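Long-range contacts in pectate lyase (Bacillus subtilis, PDB 5AMV), which cleaves polygalacturonate, the backbone of pectin, by calcium-dependent elimination, giving oligosaccharides with unsaturated non-reducing ends: residues A[57-65]-A[137-145]; A[88-99]-A[168-179]. One frame throughout, in Å; residues are numbered along the deposited sequence. Where two conformers were deposited one is given.

Interaction 1. Residues A[57-65]-A[137-145]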
loop_
_atom_site.group_PDB
_atom_site.type_symbol
_atom_site.label_atom_id
_atom_site.label_comp_id
_atom_site.label_asym_id
_atom_site.label_seq_id
_atom_site.Cartn_x
_atom_site.Cartn_y
_atom_site.Cartn_z
ATOM N N TYR A 57 -0.438 2.872 -21.101
ATOM C CA TYR A 57 1.004 2.916 -20.912
ATOM C C TYR A 57 1.385 4.235 -20.248
ATOM O O TYR A 57 1.013 5.285 -20.754
ATOM C CB TYR A 57 1.758 2.848 -22.266
ATOM C CG TYR A 57 1.670 1.467 -22.856
ATOM C CD1 TYR A 57 2.472 0.434 -22.356
ATOM C CD2 TYR A 57 0.749 1.175 -23.874
ATOM C CE1 TYR A 57 2.379 -0.884 -22.888
ATOM C CE2 TYR A 57 0.670 -0.103 -24.406
ATOM C CZ TYR A 57 1.473 -1.122 -23.904
ATOM O OH TYR A 57 1.328 -2.379 -24.456
ATOM N N ILE A 58 2.144 4.179 -19.158
ATOM C CA ILE A 58 2.670 5.399 -18.540
ATOM C C ILE A 58 4.038 5.690 -19.125
ATOM O O ILE A 58 4.983 4.873 -19.004
ATOM C CB ILE A 58 2.706 5.306 -16.978
ATOM C CG1 ILE A 58 1.246 5.074 -16.532
ATOM C CG2 ILE A 58 3.427 6.561 -16.359
ATOM C CD1 ILE A 58 0.817 5.645 -15.210
ATOM N N LYS A 59 4.139 6.859 -19.760
ATOM C CA LYS A 59 5.385 7.291 -20.354
ATOM C C LYS A 59 6.050 8.398 -19.517
ATOM O O LYS A 59 5.514 9.534 -19.429
ATOM C CB LYS A 59 5.082 7.763 -21.795
ATOM C CG LYS A 59 6.260 8.328 -22.512
ATOM C CD LYS A 59 5.891 8.732 -23.939
ATOM C CE LYS A 59 7.165 9.106 -24.678
ATOM N NZ LYS A 59 6.800 9.682 -26.021
ATOM N N GLY A 60 7.184 8.052 -18.896
ATOM C CA GLY A 60 7.971 9.021 -18.123
ATOM C C GLY A 60 7.325 9.256 -16.771
ATOM O O GLY A 60 6.648 8.382 -16.231
ATOM N N THR A 61 7.471 10.479 -16.270
ATOM C CA THR A 61 6.973 10.851 -14.920
ATOM C C THR A 61 5.669 11.608 -15.020
ATOM O O THR A 61 5.593 12.607 -15.761
ATOM C CB THR A 61 8.024 11.741 -14.272
ATOM O OG1 THR A 61 9.193 10.954 -14.003
ATOM C CG2 THR A 61 7.524 12.372 -12.920
ATOM N N ILE A 62 4.656 11.141 -14.270
ATOM C CA ILE A 62 3.367 11.839 -14.154
ATOM C C ILE A 62 3.241 12.381 -12.728
ATOM O O ILE A 62 3.004 11.627 -11.766
ATOM C CB ILE A 62 2.160 10.916 -14.525
ATOM C CG1 ILE A 62 2.331 10.474 -15.993
ATOM C CG2 ILE A 62 0.811 11.677 -14.280
ATOM C CD1 ILE A 62 1.141 9.673 -16.565
ATOM N N ASP A 63 3.465 13.693 -12.614
ATOM C CA ASP A 63 3.211 14.420 -11.379
ATOM C C ASP A 63 1.715 14.723 -11.300
ATOM O O ASP A 63 1.134 15.343 -12.224
ATOM C CB ASP A 63 4.117 15.680 -11.357
ATOM C CG ASP A 63 3.937 16.539 -10.112
ATOM O OD1 ASP A 63 3.194 16.180 -9.168
ATOM O OD2 ASP A 63 4.624 17.598 -10.049
ATOM N N MET A 64 1.080 14.231 -10.226
ATOM C CA MET A 64 -0.355 14.415 -10.023
ATOM C C MET A 64 -0.712 15.713 -9.324
ATOM O O MET A 64 -1.871 16.127 -9.350
ATOM C CB MET A 64 -0.947 13.203 -9.288
ATOM C CG MET A 64 -0.851 11.910 -10.136
ATOM S SD MET A 64 -1.862 11.982 -11.641
ATOM C CE MET A 64 -3.533 11.853 -10.965
ATOM N N ASN A 65 0.273 16.338 -8.676
ATOM C CA ASN A 65 0.010 17.668 -8.039
ATOM C C ASN A 65 0.207 18.776 -9.075
ATOM O O ASN A 65 1.118 19.586 -8.972
ATOM C CB ASN A 65 0.941 17.852 -6.855
ATOM C CG ASN A 65 0.438 17.089 -5.628
ATOM O OD1 ASN A 65 -0.590 17.457 -5.054
ATOM N ND2 ASN A 65 1.178 16.043 -5.206
ATOM N N ASN A 137 11.563 3.734 -16.462
ATOM C CA ASN A 137 11.513 4.958 -15.651
ATOM C C ASN A 137 10.122 5.562 -15.582
ATOM O O ASN A 137 9.982 6.772 -15.339
ATOM C CB ASN A 137 12.508 5.999 -16.214
ATOM C CG ASN A 137 12.115 6.492 -17.621
ATOM O OD1 ASN A 137 11.291 5.878 -18.320
ATOM N ND2 ASN A 137 12.705 7.633 -18.035
ATOM N N ALA A 138 9.079 4.725 -15.742
ATOM C CA ALA A 138 7.702 5.210 -15.561
ATOM C C ALA A 138 7.460 5.515 -14.083
ATOM O O ALA A 138 7.720 4.682 -13.236
ATOM C CB ALA A 138 6.713 4.178 -16.039
ATOM N N LYS A 139 6.924 6.695 -13.783
ATOM C CA LYS A 139 6.762 7.137 -12.385
ATOM C C LYS A 139 5.410 7.827 -12.238
ATOM O O LYS A 139 4.978 8.554 -13.138
ATOM C CB LYS A 139 7.863 8.143 -12.009
ATOM C CG LYS A 139 9.280 7.599 -12.019
ATOM C CD LYS A 139 10.240 8.748 -11.691
ATOM C CE LYS A 139 11.703 8.329 -11.681
ATOM N NZ LYS A 139 12.126 7.591 -12.909
ATOM N N VAL A 140 4.754 7.585 -11.104
ATOM C CA VAL A 140 3.594 8.369 -10.707
ATOM C C VAL A 140 4.021 9.061 -9.395
ATOM O O VAL A 140 4.383 8.402 -8.418
ATOM C CB VAL A 140 2.344 7.460 -10.482
ATOM C CG1 VAL A 140 1.219 8.231 -9.788
ATOM C CG2 VAL A 140 1.863 6.889 -11.799
ATOM N N VAL A 141 3.974 10.401 -9.387
ATOM C CA VAL A 141 4.505 11.180 -8.297
ATOM C C VAL A 141 3.384 11.948 -7.615
ATOM O O VAL A 141 2.680 12.720 -8.272
ATOM C CB VAL A 141 5.632 12.185 -8.776
ATOM C CG1 VAL A 141 6.202 12.947 -7.595
ATOM C CG2 VAL A 141 6.782 11.383 -9.435
ATOM N N GLY A 142 3.194 11.712 -6.313
ATOM C CA GLY A 142 2.118 12.395 -5.563
ATOM C C GLY A 142 0.724 11.774 -5.681
ATOM O O GLY A 142 -0.159 12.118 -4.907
ATOM N N GLY A 143 0.546 10.838 -6.617
ATOM C CA GLY A 143 -0.769 10.287 -6.916
ATOM C C GLY A 143 -1.211 9.146 -5.998
ATOM O O GLY A 143 -0.377 8.455 -5.394
ATOM N N ASN A 144 -2.514 8.968 -5.938
ATOM C CA ASN A 144 -3.123 7.852 -5.189
ATOM C C ASN A 144 -4.096 7.222 -6.143
ATOM O O ASN A 144 -5.126 7.831 -6.477
ATOM C CB ASN A 144 -3.812 8.420 -3.940
ATOM C CG ASN A 144 -4.483 7.339 -3.052
ATOM O OD1 ASN A 144 -4.652 6.140 -3.400
ATOM N ND2 ASN A 144 -4.843 7.772 -1.902
ATOM N N PHE A 145 -3.773 6.021 -6.641
ATOM C CA PHE A 145 -4.729 5.270 -7.477
ATOM C C PHE A 145 -5.712 4.568 -6.542
ATOM O O PHE A 145 -5.276 3.878 -5.628
ATOM C CB PHE A 145 -4.032 4.197 -8.331
ATOM C CG PHE A 145 -3.270 4.715 -9.535
ATOM C CD1 PHE A 145 -3.097 6.081 -9.776
ATOM C CD2 PHE A 145 -2.647 3.780 -10.388
ATOM C CE1 PHE A 145 -2.349 6.541 -10.899
ATOM C CE2 PHE A 145 -1.907 4.217 -11.508
ATOM C CZ PHE A 145 -1.752 5.589 -11.751
HETATM O O HOH W 1 8.654 5.737 -18.951
HETATM O O HOH W 2 10.576 9.424 -15.695
HETATM O O HOH W 3 0.613 14.203 -3.092
#

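Interaction 2. Residues A[88-99]-A[168-179]. With ADA (alpha-D-galactopyranuronic acid), chain B.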
loop_
_atom_site.group_PDB
_atom_site.type_symbol
_atom_site.label_atom_id
_atom_site.label_comp_id
_atom_site.label_asym_id
_atom_site.label_seq_id
_atom_site.Cartn_x
_atom_site.Cartn_y
_atom_site.Cartn_z
ATOM N N TYR A 88 -4.870 26.104 13.792
ATOM C CA TYR A 88 -5.412 24.755 13.944
ATOM C C TYR A 88 -4.789 24.128 15.191
ATOM O O TYR A 88 -5.488 23.535 16.029
ATOM C CB TYR A 88 -5.052 23.954 12.701
ATOM C CG TYR A 88 -5.609 22.552 12.701
ATOM C CD1 TYR A 88 -4.925 21.486 13.332
ATOM C CD2 TYR A 88 -6.823 22.290 12.070
ATOM C CE1 TYR A 88 -5.462 20.176 13.287
ATOM C CE2 TYR A 88 -7.345 21.001 12.023
ATOM C CZ TYR A 88 -6.660 19.956 12.644
ATOM O OH TYR A 88 -7.203 18.685 12.605
ATOM N N LEU A 89 -3.474 24.289 15.343
ATOM C CA LEU A 89 -2.762 23.724 16.500
ATOM C C LEU A 89 -3.292 24.311 17.814
ATOM O O LEU A 89 -3.511 23.566 18.796
ATOM C CB LEU A 89 -1.267 23.992 16.360
ATOM C CG LEU A 89 -0.588 23.130 15.277
ATOM C CD1 LEU A 89 0.885 23.557 15.074
ATOM C CD2 LEU A 89 -0.638 21.644 15.626
ATOM N N LYS A 90 -3.485 25.622 17.850
ATOM C CA LYS A 90 -4.094 26.231 19.024
ATOM C C LYS A 90 -5.531 25.737 19.262
ATOM O O LYS A 90 -5.925 25.431 20.405
ATOM C CB LYS A 90 -4.098 27.760 18.914
ATOM C CG LYS A 90 -4.394 28.438 20.251
ATOM C CD LYS A 90 -4.219 29.950 20.066
ATOM C CE LYS A 90 -4.254 30.685 21.405
ATOM N NZ LYS A 90 -5.626 31.143 21.679
ATOM N N ALA A 91 -6.320 25.638 18.205
ATOM C CA ALA A 91 -7.723 25.211 18.361
ATOM C C ALA A 91 -7.883 23.846 18.990
ATOM O O ALA A 91 -8.838 23.611 19.753
ATOM C CB ALA A 91 -8.484 25.255 16.986
ATOM N N TYR A 92 -6.992 22.912 18.638
ATOM C CA TYR A 92 -7.224 21.530 19.008
ATOM C C TYR A 92 -6.176 20.950 19.978
ATOM O O TYR A 92 -6.111 19.720 20.175
ATOM C CB TYR A 92 -7.376 20.667 17.721
ATOM C CG TYR A 92 -8.460 21.265 16.859
ATOM C CD1 TYR A 92 -9.769 21.420 17.363
ATOM C CD2 TYR A 92 -8.180 21.735 15.569
ATOM C CE1 TYR A 92 -10.784 22.009 16.597
ATOM C CE2 TYR A 92 -9.163 22.332 14.791
ATOM C CZ TYR A 92 -10.468 22.475 15.308
ATOM O OH TYR A 92 -11.419 23.070 14.537
ATOM N N ASP A 93 -5.383 21.830 20.581
ATOM C CA ASP A 93 -4.399 21.388 21.566
ATOM C C ASP A 93 -5.124 20.583 22.658
ATOM O O ASP A 93 -6.072 21.092 23.248
ATOM C CB ASP A 93 -3.690 22.595 22.184
ATOM C CG ASP A 93 -2.455 22.192 22.992
ATOM O OD1 ASP A 93 -2.585 21.417 23.949
ATOM O OD2 ASP A 93 -1.335 22.607 22.622
ATOM N N PRO A 94 -4.690 19.338 22.926
ATOM C CA PRO A 94 -5.389 18.533 23.975
ATOM C C PRO A 94 -5.525 19.267 25.325
ATOM O O PRO A 94 -6.504 19.003 26.038
ATOM C CB PRO A 94 -4.475 17.315 24.133
ATOM C CG PRO A 94 -3.896 17.139 22.719
ATOM C CD PRO A 94 -3.613 18.554 22.273
ATOM N N SER A 95 -4.596 20.172 25.650
ATOM C CA SER A 95 -4.661 20.919 26.937
ATOM C C SER A 95 -5.881 21.823 27.069
ATOM O O SER A 95 -6.307 22.108 28.190
ATOM C CB SER A 95 -3.388 21.736 27.190
ATOM O OG SER A 95 -3.273 22.798 26.256
ATOM N N THR A 96 -6.477 22.227 25.940
ATOM C CA THR A 96 -7.671 23.088 25.942
ATOM C C THR A 96 -8.883 22.511 25.198
ATOM O O THR A 96 -10.042 22.951 25.420
ATOM C CB THR A 96 -7.374 24.474 25.336
ATOM O OG1 THR A 96 -6.899 24.298 23.987
ATOM C CG2 THR A 96 -6.333 25.233 26.154
ATOM N N TRP A 97 -8.630 21.541 24.307
ATOM C CA TRP A 97 -9.672 20.932 23.508
ATOM C C TRP A 97 -10.099 19.581 24.077
ATOM O O TRP A 97 -11.208 19.149 23.829
ATOM C CB TRP A 97 -9.164 20.733 22.057
ATOM C CG TRP A 97 -10.174 20.097 21.106
ATOM C CD1 TRP A 97 -10.130 18.818 20.562
ATOM C CD2 TRP A 97 -11.317 20.730 20.556
ATOM N NE1 TRP A 97 -11.231 18.626 19.720
ATOM C CE2 TRP A 97 -11.965 19.778 19.699
ATOM C CE3 TRP A 97 -11.891 22.004 20.731
ATOM C CZ2 TRP A 97 -13.126 20.086 18.980
ATOM C CZ3 TRP A 97 -13.035 22.312 20.032
ATOM C CH2 TRP A 97 -13.652 21.353 19.169
ATOM N N GLY A 98 -9.218 18.903 24.803
ATOM C CA GLY A 98 -9.519 17.552 25.267
ATOM C C GLY A 98 -9.271 16.573 24.132
ATOM O O GLY A 98 -8.550 16.907 23.182
ATOM N N LYS A 99 -9.862 15.378 24.241
ATOM C CA LYS A 99 -9.600 14.314 23.271
ATOM C C LYS A 99 -10.744 14.042 22.290
ATOM O O LYS A 99 -10.733 13.017 21.595
ATOM C CB LYS A 99 -9.169 13.025 23.991
ATOM C CG LYS A 99 -7.775 13.121 24.511
ATOM C CD LYS A 99 -7.374 11.865 25.289
ATOM C CE LYS A 99 -7.244 10.633 24.394
ATOM N NZ LYS A 99 -6.391 9.555 25.061
ATOM N N GLN A 168 -4.850 15.276 9.342
ATOM C CA GLN A 168 -5.862 15.488 10.358
ATOM C C GLN A 168 -5.351 15.062 11.737
ATOM O O GLN A 168 -4.777 13.989 11.863
ATOM C CB GLN A 168 -7.095 14.688 10.019
ATOM C CG GLN A 168 -8.273 14.926 10.949
ATOM C CD GLN A 168 -9.401 13.935 10.650
ATOM O OE1 GLN A 168 -9.169 12.734 10.580
ATOM N NE2 GLN A 168 -10.600 14.442 10.431
ATOM N N TRP A 169 -5.568 15.882 12.763
ATOM C CA TRP A 169 -5.292 15.450 14.130
ATOM C C TRP A 169 -6.417 14.536 14.627
ATOM O O TRP A 169 -7.613 14.907 14.567
ATOM C CB TRP A 169 -5.147 16.689 15.040
ATOM C CG TRP A 169 -5.003 16.343 16.510
ATOM C CD1 TRP A 169 -5.820 16.785 17.510
ATOM C CD2 TRP A 169 -3.991 15.531 17.128
ATOM N NE1 TRP A 169 -5.380 16.297 18.732
ATOM C CE2 TRP A 169 -4.268 15.520 18.532
ATOM C CE3 TRP A 169 -2.867 14.831 16.657
ATOM C CZ2 TRP A 169 -3.456 14.858 19.460
ATOM C CZ3 TRP A 169 -2.045 14.155 17.588
ATOM C CH2 TRP A 169 -2.358 14.161 18.977
ATOM N N ASP A 170 -6.043 13.348 15.084
ATOM C CA ASP A 170 -7.003 12.414 15.705
ATOM C C ASP A 170 -6.511 12.079 17.103
ATOM O O ASP A 170 -5.647 11.224 17.266
ATOM C CB ASP A 170 -7.129 11.135 14.893
ATOM C CG ASP A 170 -8.309 10.260 15.362
ATOM O OD1 ASP A 170 -8.892 10.532 16.459
ATOM O OD2 ASP A 170 -8.667 9.309 14.624
ATOM N N PRO A 171 -7.047 12.766 18.125
ATOM C CA PRO A 171 -6.496 12.606 19.494
ATOM C C PRO A 171 -6.814 11.240 20.137
ATOM O O PRO A 171 -6.170 10.865 21.122
ATOM C CB PRO A 171 -7.173 13.739 20.278
ATOM C CG PRO A 171 -8.466 13.954 19.551
ATOM C CD PRO A 171 -8.181 13.722 18.074
ATOM N N THR A 172 -7.756 10.501 19.558
ATOM C CA THR A 172 -8.119 9.185 20.109
ATOM C C THR A 172 -7.445 8.017 19.378
ATOM O O THR A 172 -7.523 6.864 19.819
ATOM C CB THR A 172 -9.623 8.974 20.165
ATOM O OG1 THR A 172 -10.188 9.058 18.857
ATOM C CG2 THR A 172 -10.260 10.011 21.069
ATOM N N ASP A 173 -6.760 8.328 18.277
ATOM C CA ASP A 173 -5.951 7.338 17.575
ATOM C C ASP A 173 -4.725 6.945 18.405
ATOM O O ASP A 173 -3.872 7.776 18.697
ATOM C CB ASP A 173 -5.507 7.932 16.238
ATOM C CG ASP A 173 -4.806 6.927 15.356
ATOM O OD1 ASP A 173 -3.663 6.511 15.682
ATOM O OD2 ASP A 173 -5.392 6.592 14.312
ATOM N N GLY A 174 -4.624 5.683 18.800
ATOM C CA GLY A 174 -3.463 5.262 19.584
ATOM C C GLY A 174 -3.557 5.779 21.007
ATOM O O GLY A 174 -4.580 6.350 21.399
ATOM N N SER A 175 -2.471 5.635 21.763
ATOM C CA SER A 175 -2.479 5.973 23.191
ATOM C C SER A 175 -2.271 7.463 23.462
ATOM O O SER A 175 -2.627 7.955 24.541
ATOM C CB SER A 175 -1.452 5.135 23.967
ATOM O OG SER A 175 -0.125 5.580 23.743
ATOM N N SER A 176 -1.701 8.190 22.493
ATOM C CA SER A 176 -1.444 9.615 22.672
ATOM C C SER A 176 -1.916 10.464 21.481
ATOM O O SER A 176 -1.501 11.624 21.328
ATOM C CB SER A 176 0.041 9.858 22.964
ATOM O OG SER A 176 0.848 9.079 22.099
ATOM N N GLY A 177 -2.798 9.893 20.669
ATOM C CA GLY A 177 -3.322 10.580 19.470
ATOM C C GLY A 177 -2.371 10.333 18.303
ATOM O O GLY A 177 -1.226 9.885 18.503
ATOM N N ASN A 178 -2.833 10.607 17.088
ATOM C CA ASN A 178 -1.941 10.614 15.937
ATOM C C ASN A 178 -2.424 11.611 14.878
ATOM O O ASN A 178 -3.590 11.969 14.852
ATOM C CB ASN A 178 -1.778 9.204 15.343
ATOM C CG ASN A 178 -0.608 8.413 15.992
ATOM O OD1 ASN A 178 0.522 8.904 16.088
ATOM N ND2 ASN A 178 -0.913 7.240 16.505
ATOM N N TRP A 179 -1.481 12.064 14.049
ATOM C CA TRP A 179 -1.783 12.782 12.806
ATOM C C TRP A 179 -1.952 11.753 11.689
ATOM O O TRP A 179 -1.125 10.847 11.538
ATOM C CB TRP A 179 -0.643 13.741 12.468
ATOM C CG TRP A 179 -0.503 14.849 13.470
ATOM C CD1 TRP A 179 0.273 14.851 14.599
ATOM C CD2 TRP A 179 -1.194 16.101 13.459
ATOM N NE1 TRP A 179 0.150 16.043 15.263
ATOM C CE2 TRP A 179 -0.756 16.829 14.601
ATOM C CE3 TRP A 179 -2.113 16.694 12.582
ATOM C CZ2 TRP A 179 -1.216 18.126 14.895
ATOM C CZ3 TRP A 179 -2.575 17.970 12.869
ATOM C CH2 TRP A 179 -2.115 18.687 14.013
HETATM C C1 ADA B . 0.206 2.491 14.924
HETATM C C2 ADA B . -0.916 3.519 15.146
HETATM C C3 ADA B . -1.876 3.031 16.235
HETATM C C4 ADA B . -2.459 1.672 15.885
HETATM C C5 ADA B . -1.316 0.684 15.677
HETATM C C6 ADA B . -1.907 -0.575 15.083
HETATM O O2 ADA B . -0.305 4.722 15.632
HETATM O O3 ADA B . -2.967 3.952 16.372
HETATM O O4 ADA B . -3.182 1.805 14.644
HETATM O O5 ADA B . -0.352 1.192 14.711
HETATM O O6B ADA B . -1.455 -0.949 13.967
HETATM O O6A ADA B . -2.841 -1.196 15.687
HETATM O O HOH W 4 -6.946 17.263 20.890
HETATM O O HOH W 5 -5.489 8.604 22.590
#

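Interaction 1. Residues A[57-65]-A[137-145]
The F145 ring meets I58 at its edge: I58 CD1 lies near the ring plane, 4.3 Å from F145 CZ. F159 pairs edge-to-face with the same phenylalanine. The side chains of I58 and V140 cross at about a right angle, with I58 CD1 3.8 Å from V140 CG2. I62 and V140 put their side chains on this buried face.

T61, K139, D63 and V141 occupy the other face. T61 serves two neighbours there. With chi1 at -68°, its OG1 sits beside the backbone N, 3.4 Å from K139 CD, while its CG2 is turned to V141 CG2 at 3.7 Å. A water joins T61 OG1 to N137 O.

The strands 61-63 and 139-141 run parallel, 15° apart. Four backbone bonds link the segments. K139 N gives to G60 O, and I62 N to K139 O. V141 N gives to I62 O, and M64 N reaches V141 O at 2.9 Å.

Beyond the strands M64 CG presses on G143 CA at 3.6 Å, where a side chain at G143 would clash. N65 N bonds D63 OD1 in an Asx turn. N65 ND2 reaches G142 O through a water, and N65 OD1 bonds Y78 and Q117. This in-register parallel ladder, with apolar side chains on its inner face, is characteristic of adjacent coils in the right-handed parallel beta-helix of polysaccharide lyase family 1.

Interaction 2. Residues A[88-99]-A[168-179]
Two groups grip Y88 OH: W169 N across the contact, as donor at 3.2 Å, and E107 of helix 105-121, by a hydrogen bond. The first bond is fairly straight, with 164° at the hydrogen. Y88 CG lies anti to the backbone N (chi1 -177°), which carries the ring out to W169, whose CB meets the ring edge. A phenylalanine here would probably leave W169 N without its acceptor and E107 without this partner.

Y88 and W179 meet rim to rim, planes at 41°, with Y88 CE1 3.7 Å from W179 CZ3. L89 CD2 touches the W179 edge near its plane, 3.6 Å from CZ2. W169 CE3 lies above one face of W179, offset toward the rim. A water at the ring edge, in the plane of W169, accepts from W169 NE1 and donates to Y92 O and G98 O. K99 O packs closely on P171 CG and T172 CG2.

In the loop after P171, D173 OD1 accepts from N178 ND2 and, at 2.7 Å, from O3 of the bound galacturonate. The helices 85-92 and 94-97 pack against the 168-170/178-180 hairpin beside the glycan site, with helix 105-121 against Y88 and Q168 and strand 217-218 against W169 and W179.

From the N terminus the chain passes 57-65, then 88-99, then 137-145 and finally 168-179. Interaction 1 closes a loop of 71 residues that holds the helices 75-78, 85-92, 94-97 and 105-121. Interaction 2 starts within that loop and ends beyond it, closing 68 residues of its own, so the two contacts cross. Their centres lie 34 Å apart, and their nearest atoms, about 14 Å apart, do not touch. Interaction 1 joins beta-helix strands on both sides of the helical excursion. Interaction 2 ties part of that excursion to a hairpin reaching the bound glycan. Helix 105-121 adjoins both contacts, meeting interaction 1 near one end and interaction 2 near the other.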